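Local atomic coordinates of alpha-1,3-glucanase (Bacillus circulans, PDB entry 5ZRU), a protein that hydrolyses alpha-1,3-glucan as a glycoside hydrolase of family GH87, this chain being its catalytic unit, with bound calcium and zinc ions. Residues H141-T146 and I252-I257; H281-S286 and N313-H318. All blocks are in the same frame, centred on the assembly; numbering follows the deposited sequence.

In the fold
Contact 1 joins two domains: strand 132-144 of the antiparallel beta domain meets the loop and first residues of strand 255-259 in the beta-helix, in a partly buried interface of 288 Å². Contact 2 lies wholly within the beta-helix, about 12 Å away between centres, and buries 577 Å² between neighbouring parallel strands of successive coils, 10 of its 12 touching residues being buried. Parallel-strand backbone hydrogen bonds, firmest in its middle, and side-chain bonds hold it, whereas contact 1 relies on side chains, a lysine-to-carbonyl hydrogen bond and a water. The two are neighbours: strands 255-259 and 277-285 pair in one sheet, the His141 ring packs on Trp315, and a bound polyether chain touches both.

Contact 1: residues H141-T146 and I252-I257; sequences HWKMDT and IWHTNI. With PE5 (3,6,9,12,15,18,21,24-octaoxahexacosan-1-ol), chain C.
Trp253, Lys143 and His141 carry this junction, where an antiparallel strand of the D1 family region meets a loop leading into a beta-helix strand of the D2 region. Side chains bridge the gap, partly to backbone oxygens: even the nearest CA pair, Lys143 and Trp253, is 7.8 Å apart. His141 turns an edge toward the face of the Trp253 six-membered ring in an offset edge-to-face pair, with planes at 89° and CD2 of His141 3.5 Å from CZ3 of Trp253. Its chi1 of 64° sets the imidazole between its own backbone N and carbonyl carbon, and one face of the ring takes C11 of the bound polyether. The same indole is touched by the aliphatic part of Lys143, whose CG lies 3.6 Å from Trp253 CE3; the NE1 of Trp253, on the five-membered ring, is hydrogen-bonded to OE2 of Glu174.

The lysine chain runs antiparallel alongside the indole and, bent at chi3 (-68°), brings NZ to the backbone O of Trp253, a hydrogen bond of 2.9 Å with the donor tilted from the carbonyl plane. With an alanine in place of Lys143, the Trp253 carbonyl would probably lose this donor and the indole its methylene packing.

A water adds a polar bridge between the segments. It lies at the edge of the His141 ring, in plane, 2.7 Å from NE2, and also reaches the backbone O of Ile252 and OD1 of Asn256. The other half of that amide faces the polyether: ND2 of Asn256 donates to its O7 at 3.1 Å, nearly straight, and more weakly to O8.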
ATOM      1  N   HIS A 141      -9.928  12.619   1.418  1.00  9.97           N
ATOM      2  CA  HIS A 141     -11.045  12.304   2.302  1.00 10.41           C
ATOM      3  C   HIS A 141     -11.548  13.583   2.948  1.00 13.04           C
ATOM      4  O   HIS A 141     -10.831  14.580   3.042  1.00 11.77           O
ATOM      5  CB  HIS A 141     -10.673  11.240   3.358  1.00 10.65           C
ATOM      6  CG  HIS A 141      -9.619  11.666   4.339  1.00 11.96           C
ATOM      7  ND1 HIS A 141      -8.270  11.630   4.050  1.00 12.18           N
ATOM      8  CD2 HIS A 141      -9.716  12.088   5.625  1.00 10.76           C
ATOM      9  CE1 HIS A 141      -7.584  12.032   5.107  1.00 11.98           C
ATOM     10  NE2 HIS A 141      -8.438  12.321   6.074  1.00 11.24           N
ATOM     11  N   TRP A 142     -12.811  13.555   3.369  1.00  9.45           N
ATOM     12  CA  TRP A 142     -13.422  14.712   4.013  1.00 14.09           C
ATOM     13  C   TRP A 142     -14.559  14.219   4.893  1.00 11.57           C
ATOM     14  O   TRP A 142     -15.001  13.075   4.780  1.00 10.54           O
ATOM     15  CB  TRP A 142     -13.926  15.733   2.980  1.00 11.40           C
ATOM     16  CG  TRP A 142     -15.055  15.216   2.102  1.00 10.99           C
ATOM     17  CD1 TRP A 142     -16.394  15.292   2.361  1.00 13.83           C
ATOM     18  CD2 TRP A 142     -14.931  14.549   0.837  1.00 11.56           C
ATOM     19  NE1 TRP A 142     -17.111  14.717   1.341  1.00 14.63           N
ATOM     20  CE2 TRP A 142     -16.240  14.258   0.388  1.00 12.54           C
ATOM     21  CE3 TRP A 142     -13.843  14.181   0.036  1.00 11.23           C
ATOM     22  CZ2 TRP A 142     -16.488  13.609  -0.818  1.00 11.09           C
ATOM     23  CZ3 TRP A 142     -14.090  13.531  -1.166  1.00  9.45           C
ATOM     24  CH2 TRP A 142     -15.406  13.259  -1.588  1.00 12.54           C
ATOM     25  N   LYS A 143     -15.034  15.100   5.771  1.00 13.85           N
ATOM     26  CA  LYS A 143     -16.143  14.789   6.662  1.00 14.47           C
ATOM     27  C   LYS A 143     -17.358  15.617   6.269  1.00 17.42           C
ATOM     28  O   LYS A 143     -17.233  16.806   5.958  1.00 14.91           O
ATOM     29  CB  LYS A 143     -15.786  15.066   8.126  1.00 16.65           C
ATOM     30  CG  LYS A 143     -14.803  14.082   8.718  1.00 23.28           C
ATOM     31  CD  LYS A 143     -14.513  14.389  10.179  1.00 23.15           C
ATOM     32  CE  LYS A 143     -13.753  15.697  10.345  1.00 25.65           C
ATOM     33  NZ  LYS A 143     -13.277  15.862  11.760  1.00 23.44           N
ATOM     34  N   MET A 144     -18.520  14.977   6.269  1.00 14.84           N
ATOM     35  CA  MET A 144     -19.782  15.649   6.002  1.00 17.84           C
ATOM     36  C   MET A 144     -20.295  16.317   7.274  1.00 20.27           C
ATOM     37  O   MET A 144     -20.022  15.860   8.386  1.00 15.70           O
ATOM     38  CB  MET A 144     -20.818  14.642   5.498  1.00 15.12           C
ATOM     39  CG  MET A 144     -20.331  13.779   4.348  1.00 14.57           C
ATOM     40  SD  MET A 144     -19.965  14.798   2.914  1.00 18.98           S
ATOM     41  CE  MET A 144     -21.584  15.436   2.528  1.00 19.30           C
ATOM     42  N   ASP A 145     -21.068  17.395   7.105  1.00 22.49           N
ATOM     43  CA  ASP A 145     -21.629  18.084   8.268  1.00 23.40           C
ATOM     44  C   ASP A 145     -22.615  17.211   9.025  1.00 24.12           C
ATOM     45  O   ASP A 145     -22.749  17.348  10.246  1.00 28.31           O
ATOM     46  CB  ASP A 145     -22.322  19.381   7.854  1.00 23.93           C
ATOM     47  CG  ASP A 145     -21.368  20.391   7.271  1.00 36.15           C
ATOM     48  OD1 ASP A 145     -21.849  21.371   6.662  1.00 41.63           O
ATOM     49  OD2 ASP A 145     -20.142  20.201   7.406  1.00 40.76           O
ATOM     50  N   THR A 146     -23.341  16.343   8.328  1.00 20.13           N
ATOM     51  CA  THR A 146     -24.209  15.369   8.969  1.00 23.28           C
ATOM     52  C   THR A 146     -24.008  14.026   8.285  1.00 19.52           C
ATOM     53  O   THR A 146     -23.700  13.977   7.089  1.00 18.10           O
ATOM     54  CB  THR A 146     -25.692  15.768   8.896  1.00 22.87           C
ATOM     55  OG1 THR A 146     -26.126  15.739   7.534  1.00 27.06           O
ATOM     56  CG2 THR A 146     -25.907  17.173   9.463  1.00 26.77           C
ATOM     57  N   ILE A 252      -7.939   9.177  13.315  1.00  7.99           N
ATOM     58  CA  ILE A 252      -7.515   9.411  11.933  1.00  8.43           C
ATOM     59  C   ILE A 252      -8.424  10.399  11.215  1.00 10.52           C
ATOM     60  O   ILE A 252      -8.028  10.968  10.192  1.00  9.46           O
ATOM     61  CB  ILE A 252      -7.422   8.088  11.134  1.00  9.71           C
ATOM     62  CG1 ILE A 252      -8.806   7.433  10.976  1.00 10.39           C
ATOM     63  CG2 ILE A 252      -6.405   7.150  11.781  1.00  9.07           C
ATOM     64  CD1 ILE A 252      -8.794   6.174  10.072  1.00  8.38           C
ATOM     65  N   TRP A 253      -9.639  10.620  11.718  1.00 10.23           N
ATOM     66  CA  TRP A 253     -10.551  11.592  11.128  1.00 12.02           C
ATOM     67  C   TRP A 253     -10.478  12.961  11.798  1.00 11.58           C
ATOM     68  O   TRP A 253     -11.228  13.860  11.410  1.00 13.57           O
ATOM     69  CB  TRP A 253     -11.998  11.061  11.186  1.00  9.95           C
ATOM     70  CG  TRP A 253     -12.254   9.970  10.156  1.00 11.35           C
ATOM     71  CD1 TRP A 253     -12.253   8.617  10.367  1.00  8.82           C
ATOM     72  CD2 TRP A 253     -12.514  10.160   8.757  1.00 11.14           C
ATOM     73  NE1 TRP A 253     -12.506   7.954   9.182  1.00 11.15           N
ATOM     74  CE2 TRP A 253     -12.667   8.879   8.181  1.00  8.56           C
ATOM     75  CE3 TRP A 253     -12.628  11.290   7.934  1.00 11.53           C
ATOM     76  CZ2 TRP A 253     -12.938   8.695   6.818  1.00  9.61           C
ATOM     77  CZ3 TRP A 253     -12.905  11.105   6.566  1.00 10.64           C
ATOM     78  CH2 TRP A 253     -13.053   9.817   6.031  1.00 10.50           C
ATOM     79  N   HIS A 254      -9.623  13.130  12.807  1.00 10.68           N
ATOM     80  CA  HIS A 254      -9.617  14.361  13.593  1.00 11.87           C
ATOM     81  C   HIS A 254      -8.257  15.030  13.671  1.00 10.99           C
ATOM     82  O   HIS A 254      -8.189  16.262  13.643  1.00 13.20           O
ATOM     83  CB  HIS A 254     -10.138  14.075  15.016  1.00 10.92           C
ATOM     84  CG  HIS A 254     -11.561  13.612  15.041  1.00 12.00           C
ATOM     85  ND1 HIS A 254     -12.625  14.478  14.918  1.00 15.00           N
ATOM     86  CD2 HIS A 254     -12.094  12.373  15.153  1.00 11.69           C
ATOM     87  CE1 HIS A 254     -13.755  13.793  14.959  1.00 17.27           C
ATOM     88  NE2 HIS A 254     -13.460  12.513  15.106  1.00 13.68           N
ATOM     89  N   THR A 255      -7.174  14.258  13.766  1.00  9.30           N
ATOM     90  CA  THR A 255      -5.833  14.799  13.953  1.00  9.01           C
ATOM     91  C   THR A 255      -5.024  14.576  12.680  1.00  9.91           C
ATOM     92  O   THR A 255      -4.768  13.424  12.310  1.00  9.90           O
ATOM     93  CB  THR A 255      -5.138  14.132  15.143  1.00  9.50           C
ATOM     94  OG1 THR A 255      -5.839  14.452  16.354  1.00 10.06           O
ATOM     95  CG2 THR A 255      -3.698  14.613  15.250  1.00  9.48           C
ATOM     96  N   ASN A 256      -4.617  15.675  12.025  1.00  9.07           N
ATOM     97  CA  ASN A 256      -3.832  15.645  10.789  1.00 10.04           C
ATOM     98  C   ASN A 256      -2.450  16.226  11.054  1.00  9.09           C
ATOM     99  O   ASN A 256      -2.329  17.373  11.504  1.00 11.04           O
ATOM    100  CB  ASN A 256      -4.497  16.454   9.669  1.00 10.26           C
ATOM    101  CG  ASN A 256      -5.782  15.824   9.155  1.00 12.14           C
ATOM    102  OD1 ASN A 256      -6.211  14.785   9.636  1.00 11.23           O
ATOM    103  ND2 ASN A 256      -6.408  16.471   8.173  1.00 15.62           N
ATOM    104  N   ILE A 257      -1.412  15.455  10.751  1.00  9.79           N
ATOM    105  CA  ILE A 257      -0.050  15.970  10.726  1.00  8.37           C
ATOM    106  C   ILE A 257       0.313  16.213   9.268  1.00 12.04           C
ATOM    107  O   ILE A 257       0.366  15.272   8.463  1.00 11.09           O
ATOM    108  CB  ILE A 257       0.949  15.013  11.395  1.00  9.24           C
ATOM    109  CG1 ILE A 257       0.674  14.892  12.901  1.00 11.19           C
ATOM    110  CG2 ILE A 257       2.374  15.524  11.178  1.00 10.84           C
ATOM    111  CD1 ILE A 257       1.637  13.920  13.617  1.00 13.05           C
TER
HETATM  112  C48 PE5 C 601       1.141  21.191   1.842  1.00 21.35           C
HETATM  113  C50 PE5 C 601       1.181  20.144   0.724  1.00 21.41           C
HETATM  114  O1  PE5 C 601       0.738  20.709  -0.481  1.00 28.07           O
HETATM  115  C1  PE5 C 601       0.800  19.857  -1.592  1.00 25.78           C
HETATM  116  C2  PE5 C 601       0.114  20.492  -2.805  1.00 22.90           C
HETATM  117  O2  PE5 C 601      -1.253  20.644  -2.548  1.00 21.48           O
HETATM  118  C3  PE5 C 601      -1.980  21.347  -3.515  1.00 23.37           C
HETATM  119  C4  PE5 C 601      -3.439  21.488  -3.062  1.00 22.27           C
HETATM  120  O3  PE5 C 601      -3.988  20.221  -2.814  1.00 27.46           O
HETATM  121  C5  PE5 C 601      -5.348  20.183  -2.474  1.00 20.78           C
HETATM  122  C6  PE5 C 601      -5.572  19.297  -1.240  1.00 31.37           C
HETATM  123  O4  PE5 C 601      -5.774  17.950  -1.586  1.00 30.13           O
HETATM  124  C7  PE5 C 601      -5.160  17.002  -0.751  1.00 27.79           C
HETATM  125  C8  PE5 C 601      -5.537  17.250   0.712  1.00 30.45           C
HETATM  126  O5  PE5 C 601      -4.662  16.551   1.540  1.00 33.05           O
HETATM  127  C9  PE5 C 601      -4.729  16.900   2.896  1.00 30.07           C
HETATM  128  C10 PE5 C 601      -5.446  15.788   3.650  1.00 27.79           C
HETATM  129  O6  PE5 C 601      -6.515  16.331   4.366  1.00 27.56           O
HETATM  130  C11 PE5 C 601      -7.511  15.415   4.714  1.00 27.21           C
HETATM  131  C12 PE5 C 601      -8.744  16.149   5.221  1.00 25.99           C
HETATM  132  O7  PE5 C 601      -8.937  15.749   6.542  1.00 24.43           O
HETATM  133  C13 PE5 C 601     -10.269  15.549   6.914  1.00 21.91           C
HETATM  134  C14 PE5 C 601     -10.379  15.751   8.423  1.00 23.80           C
HETATM  135  O8  PE5 C 601      -9.499  16.774   8.792  1.00 25.64           O
HETATM  136  C15 PE5 C 601      -9.419  17.049  10.167  1.00 24.84           C
HETATM  137  C16 PE5 C 601      -9.902  18.482  10.429  1.00 22.55           C
HETATM  138  O52 PE5 C 601      -8.825  19.326  10.727  1.00 32.17           O
HETATM  139  O   HOH W   1      -8.175  13.105   8.690  1.00 12.59           O

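Contact 2: residues H281-S286 and N313-H318; sequences HIYMNS and NVWVEH. With CA (calcium ion), chain L; PE5 (3,6,9,12,15,18,21,24-octaoxahexacosan-1-ol), chain C.
Asn313 opens the second segment by laying its CB over one face of the His281 imidazole, a CH-pi contact 3.8 Å from the ring centroid, while its backbone O receives His281 N. The NE2 of that imidazole binds a calcium ion at 2.2 Å, together with two waters. From Val314, whose CA makes a CA-H...O contact with Ile282 O (3.3 Å), the segments run as parallel strands, axes 6° apart: Trp315 N bonds to Ile282 O, and Trp315 O takes Met284 N at 2.7 Å. With CG anti to its backbone N (chi1 -168°), Trp315 presents an indole face to the edge of Tyr283, planes at 88° and CD1 of Tyr283 3.6 Å from Trp315 CG. Val316, on the other face of the sheet, sets CG1 beside Met284 CB. Glu317 N reaches Met284 O, and its OE2 accepts the Tyr283 hydroxyl, OH to OE2 2.5 Å, through the anti lone pair. His318 then donates ND1 to Asn285 OD1 (2.7 Å), nearly in its ring plane, while its carbonyl O accepts Ser286 OG from above the carbonyl plane. This register is that of stacked beta-helix coils: strand 277-285 is flanked by strands 255-259 and 310-317, the latter pairing onward with strand 345-347, while Phe301 of strand 301-302 packs against both Met284 and Val316.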
ATOM      1  N   HIS A 281      -3.672   6.777  16.047  1.00  7.89           N
ATOM      2  CA  HIS A 281      -4.869   7.618  15.933  1.00  9.29           C
ATOM      3  C   HIS A 281      -4.552   8.979  15.323  1.00 10.67           C
ATOM      4  O   HIS A 281      -5.018  10.023  15.790  1.00  7.32           O
ATOM      5  CB  HIS A 281      -5.577   7.741  17.282  1.00  8.10           C
ATOM      6  CG  HIS A 281      -6.323   6.497  17.642  1.00  9.58           C
ATOM      7  ND1 HIS A 281      -7.341   5.998  16.858  1.00  9.39           N
ATOM      8  CD2 HIS A 281      -6.158   5.616  18.654  1.00 11.29           C
ATOM      9  CE1 HIS A 281      -7.793   4.877  17.390  1.00 12.59           C
ATOM     10  NE2 HIS A 281      -7.092   4.624  18.481  1.00 14.35           N
ATOM     11  N   ILE A 282      -3.780   8.946  14.238  1.00  7.05           N
ATOM     12  CA  ILE A 282      -3.296  10.141  13.562  1.00  8.04           C
ATOM     13  C   ILE A 282      -3.343   9.887  12.068  1.00 10.31           C
ATOM     14  O   ILE A 282      -3.043   8.777  11.613  1.00  9.12           O
ATOM     15  CB  ILE A 282      -1.863  10.477  14.027  1.00 11.97           C
ATOM     16  CG1 ILE A 282      -1.899  11.039  15.451  1.00 11.84           C
ATOM     17  CG2 ILE A 282      -1.162  11.443  13.079  1.00 15.48           C
ATOM     18  CD1 ILE A 282      -0.606  10.889  16.189  1.00 11.41           C
ATOM     19  N   TYR A 283      -3.751  10.903  11.309  1.00  8.51           N
ATOM     20  CA  TYR A 283      -3.541  10.950   9.866  1.00  9.02           C
ATOM     21  C   TYR A 283      -2.286  11.768   9.569  1.00  9.22           C
ATOM     22  O   TYR A 283      -2.070  12.820  10.176  1.00 10.02           O
ATOM     23  CB  TYR A 283      -4.753  11.567   9.160  1.00  8.13           C
ATOM     24  CG  TYR A 283      -4.487  11.917   7.720  1.00 11.42           C
ATOM     25  CD1 TYR A 283      -4.583  10.954   6.720  1.00  9.79           C
ATOM     26  CD2 TYR A 283      -4.135  13.216   7.354  1.00 10.50           C
ATOM     27  CE1 TYR A 283      -4.328  11.269   5.391  1.00  8.90           C
ATOM     28  CE2 TYR A 283      -3.872  13.536   6.023  1.00 11.08           C
ATOM     29  CZ  TYR A 283      -3.977  12.565   5.052  1.00 10.59           C
ATOM     30  OH  TYR A 283      -3.726  12.885   3.730  1.00 12.05           O
ATOM     31  N   MET A 284      -1.455  11.295   8.627  1.00  8.54           N
ATOM     32  CA  MET A 284      -0.251  12.029   8.241  1.00  8.00           C
ATOM     33  C   MET A 284      -0.173  12.152   6.727  1.00 10.20           C
ATOM     34  O   MET A 284      -0.488  11.206   6.001  1.00  8.82           O
ATOM     35  CB  MET A 284       1.043  11.344   8.729  1.00  9.84           C
ATOM     36  CG  MET A 284       1.114  11.103  10.224  1.00 16.02           C
ATOM     37  SD  MET A 284       2.836  11.124  10.788  1.00 16.31           S
ATOM     38  CE  MET A 284       3.614  10.028   9.591  1.00 11.51           C
ATOM     39  N   ASN A 285       0.295  13.307   6.265  1.00  8.05           N
ATOM     40  CA  ASN A 285       0.464  13.597   4.855  1.00 10.98           C
ATOM     41  C   ASN A 285       1.805  14.291   4.660  1.00 11.08           C
ATOM     42  O   ASN A 285       2.307  14.962   5.566  1.00  8.93           O
ATOM     43  CB  ASN A 285      -0.679  14.483   4.353  1.00  9.34           C
ATOM     44  CG  ASN A 285      -0.643  14.696   2.857  1.00 11.20           C
ATOM     45  OD1 ASN A 285      -0.269  13.807   2.108  1.00  9.96           O
ATOM     46  ND2 ASN A 285      -1.025  15.891   2.419  1.00 11.21           N
ATOM     47  N   SER A 286       2.376  14.135   3.470  1.00 10.52           N
ATOM     48  CA  SER A 286       3.661  14.722   3.123  1.00 10.19           C
ATOM     49  C   SER A 286       3.490  15.995   2.297  1.00  7.22           C
ATOM     50  O   SER A 286       2.383  16.415   1.965  1.00  9.78           O
ATOM     51  CB  SER A 286       4.487  13.737   2.304  1.00  9.31           C
ATOM     52  OG  SER A 286       3.984  13.755   0.975  1.00  9.83           O
ATOM     53  N   ASN A 313      -3.866   2.127  14.021  1.00  8.66           N
ATOM     54  CA  ASN A 313      -4.930   3.092  13.744  1.00  8.22           C
ATOM     55  C   ASN A 313      -4.343   4.408  13.231  1.00 10.13           C
ATOM     56  O   ASN A 313      -4.660   5.494  13.717  1.00  8.28           O
ATOM     57  CB  ASN A 313      -5.789   3.320  14.991  1.00  8.74           C
ATOM     58  CG  ASN A 313      -6.532   2.070  15.413  1.00 10.80           C
ATOM     59  OD1 ASN A 313      -5.998   1.225  16.133  1.00 13.13           O
ATOM     60  ND2 ASN A 313      -7.776   1.950  14.969  1.00 10.11           N
ATOM     61  N   VAL A 314      -3.441   4.304  12.260  1.00  9.20           N
ATOM     62  CA  VAL A 314      -2.915   5.491  11.600  1.00  9.54           C
ATOM     63  C   VAL A 314      -3.325   5.448  10.132  1.00  8.45           C
ATOM     64  O   VAL A 314      -3.686   4.403   9.581  1.00  9.09           O
ATOM     65  CB  VAL A 314      -1.380   5.630  11.739  1.00  9.93           C
ATOM     66  CG1 VAL A 314      -0.970   5.834  13.205  1.00  8.86           C
ATOM     67  CG2 VAL A 314      -0.644   4.424  11.113  1.00  8.86           C
ATOM     68  N   TRP A 315      -3.256   6.616   9.503  1.00  8.18           N
ATOM     69  CA  TRP A 315      -3.628   6.809   8.106  1.00  7.08           C
ATOM     70  C   TRP A 315      -2.510   7.654   7.507  1.00  8.82           C
ATOM     71  O   TRP A 315      -2.346   8.816   7.890  1.00  8.98           O
ATOM     72  CB  TRP A 315      -4.986   7.508   8.012  1.00  7.41           C
ATOM     73  CG  TRP A 315      -5.633   7.535   6.654  1.00  7.84           C
ATOM     74  CD1 TRP A 315      -5.060   7.211   5.454  1.00 10.46           C
ATOM     75  CD2 TRP A 315      -6.986   7.910   6.368  1.00  9.22           C
ATOM     76  NE1 TRP A 315      -5.984   7.353   4.438  1.00  9.42           N
ATOM     77  CE2 TRP A 315      -7.173   7.780   4.979  1.00  9.46           C
ATOM     78  CE3 TRP A 315      -8.063   8.344   7.158  1.00  8.34           C
ATOM     79  CZ2 TRP A 315      -8.394   8.072   4.356  1.00 10.30           C
ATOM     80  CZ3 TRP A 315      -9.281   8.623   6.540  1.00  8.78           C
ATOM     81  CH2 TRP A 315      -9.435   8.480   5.154  1.00 10.04           C
ATOM     82  N   VAL A 316      -1.695   7.069   6.625  1.00  7.92           N
ATOM     83  CA  VAL A 316      -0.521   7.766   6.098  1.00  6.46           C
ATOM     84  C   VAL A 316      -0.477   7.617   4.585  1.00  9.28           C
ATOM     85  O   VAL A 316      -0.749   6.538   4.044  1.00  7.52           O
ATOM     86  CB  VAL A 316       0.801   7.276   6.736  1.00  9.37           C
ATOM     87  CG1 VAL A 316       0.786   7.552   8.234  1.00 13.91           C
ATOM     88  CG2 VAL A 316       1.047   5.793   6.438  1.00 10.00           C
ATOM     89  N   GLU A 317      -0.158   8.714   3.899  1.00  9.05           N
ATOM     90  CA  GLU A 317      -0.113   8.674   2.447  1.00  8.74           C
ATOM     91  C   GLU A 317       0.878   9.698   1.912  1.00  9.79           C
ATOM     92  O   GLU A 317       1.222  10.674   2.582  1.00  9.31           O
ATOM     93  CB  GLU A 317      -1.505   8.900   1.825  1.00 12.64           C
ATOM     94  CG  GLU A 317      -2.238  10.150   2.237  1.00 13.59           C
ATOM     95  CD  GLU A 317      -3.671  10.213   1.672  1.00 12.82           C
ATOM     96  OE1 GLU A 317      -4.063   9.318   0.891  1.00 13.02           O
ATOM     97  OE2 GLU A 317      -4.403  11.164   2.019  1.00 13.11           O
ATOM     98  N   HIS A 318       1.318   9.452   0.675  1.00  7.54           N
ATOM     99  CA  HIS A 318       2.160  10.356  -0.105  1.00  7.99           C
ATOM    100  C   HIS A 318       3.588  10.442   0.415  1.00  8.64           C
ATOM    101  O   HIS A 318       4.318  11.386   0.083  1.00  7.68           O
ATOM    102  CB  HIS A 318       1.536  11.755  -0.196  1.00  9.25           C
ATOM    103  CG  HIS A 318       0.126  11.738  -0.687  1.00 10.55           C
ATOM    104  ND1 HIS A 318      -0.850  12.570  -0.182  1.00  9.28           N
ATOM    105  CD2 HIS A 318      -0.473  10.982  -1.636  1.00  9.86           C
ATOM    106  CE1 HIS A 318      -1.994  12.324  -0.798  1.00 10.05           C
ATOM    107  NE2 HIS A 318      -1.790  11.367  -1.687  1.00  9.10           N
TER
HETATM  108 CA    CA L 610      -7.458   3.137  20.026  1.00 22.98          CA
HETATM  109  C48 PE5 C 601       1.141  21.191   1.842  1.00 21.35           C
HETATM  110  C50 PE5 C 601       1.181  20.144   0.724  1.00 21.41           C
HETATM  111  O1  PE5 C 601       0.738  20.709  -0.481  1.00 28.07           O
HETATM  112  C1  PE5 C 601       0.800  19.857  -1.592  1.00 25.78           C
HETATM  113  C2  PE5 C 601       0.114  20.492  -2.805  1.00 22.90           C
HETATM  114  O2  PE5 C 601      -1.253  20.644  -2.548  1.00 21.48           O
HETATM  115  C3  PE5 C 601      -1.980  21.347  -3.515  1.00 23.37           C
HETATM  116  C4  PE5 C 601      -3.439  21.488  -3.062  1.00 22.27           C
HETATM  117  O3  PE5 C 601      -3.988  20.221  -2.814  1.00 27.46           O
HETATM  118  C5  PE5 C 601      -5.348  20.183  -2.474  1.00 20.78           C
HETATM  119  C6  PE5 C 601      -5.572  19.297  -1.240  1.00 31.37           C
HETATM  120  O4  PE5 C 601      -5.774  17.950  -1.586  1.00 30.13           O
HETATM  121  C7  PE5 C 601      -5.160  17.002  -0.751  1.00 27.79           C
HETATM  122  C8  PE5 C 601      -5.537  17.250   0.712  1.00 30.45           C
HETATM  123  O5  PE5 C 601      -4.662  16.551   1.540  1.00 33.05           O
HETATM  124  C9  PE5 C 601      -4.729  16.900   2.896  1.00 30.07           C
HETATM  125  C10 PE5 C 601      -5.446  15.788   3.650  1.00 27.79           C
HETATM  126  O6  PE5 C 601      -6.515  16.331   4.366  1.00 27.56           O
HETATM  127  C11 PE5 C 601      -7.511  15.415   4.714  1.00 27.21           C
HETATM  128  C12 PE5 C 601      -8.744  16.149   5.221  1.00 25.99           C
HETATM  129  O7  PE5 C 601      -8.937  15.749   6.542  1.00 24.43           O
HETATM  130  C13 PE5 C 601     -10.269  15.549   6.914  1.00 21.91           C
HETATM  131  C14 PE5 C 601     -10.379  15.751   8.423  1.00 23.80           C
HETATM  132  O8  PE5 C 601      -9.499  16.774   8.792  1.00 25.64           O
HETATM  133  C15 PE5 C 601      -9.419  17.049  10.167  1.00 24.84           C
HETATM  134  C16 PE5 C 601      -9.902  18.482  10.429  1.00 22.55           C
HETATM  135  O52 PE5 C 601      -8.825  19.326  10.727  1.00 32.17           O
HETATM  136  O   HOH W   2      -7.255   1.002  19.471  1.00 23.76           O
HETATM  137  O   HOH W   3      -5.710   3.427  21.608  1.00 21.38           O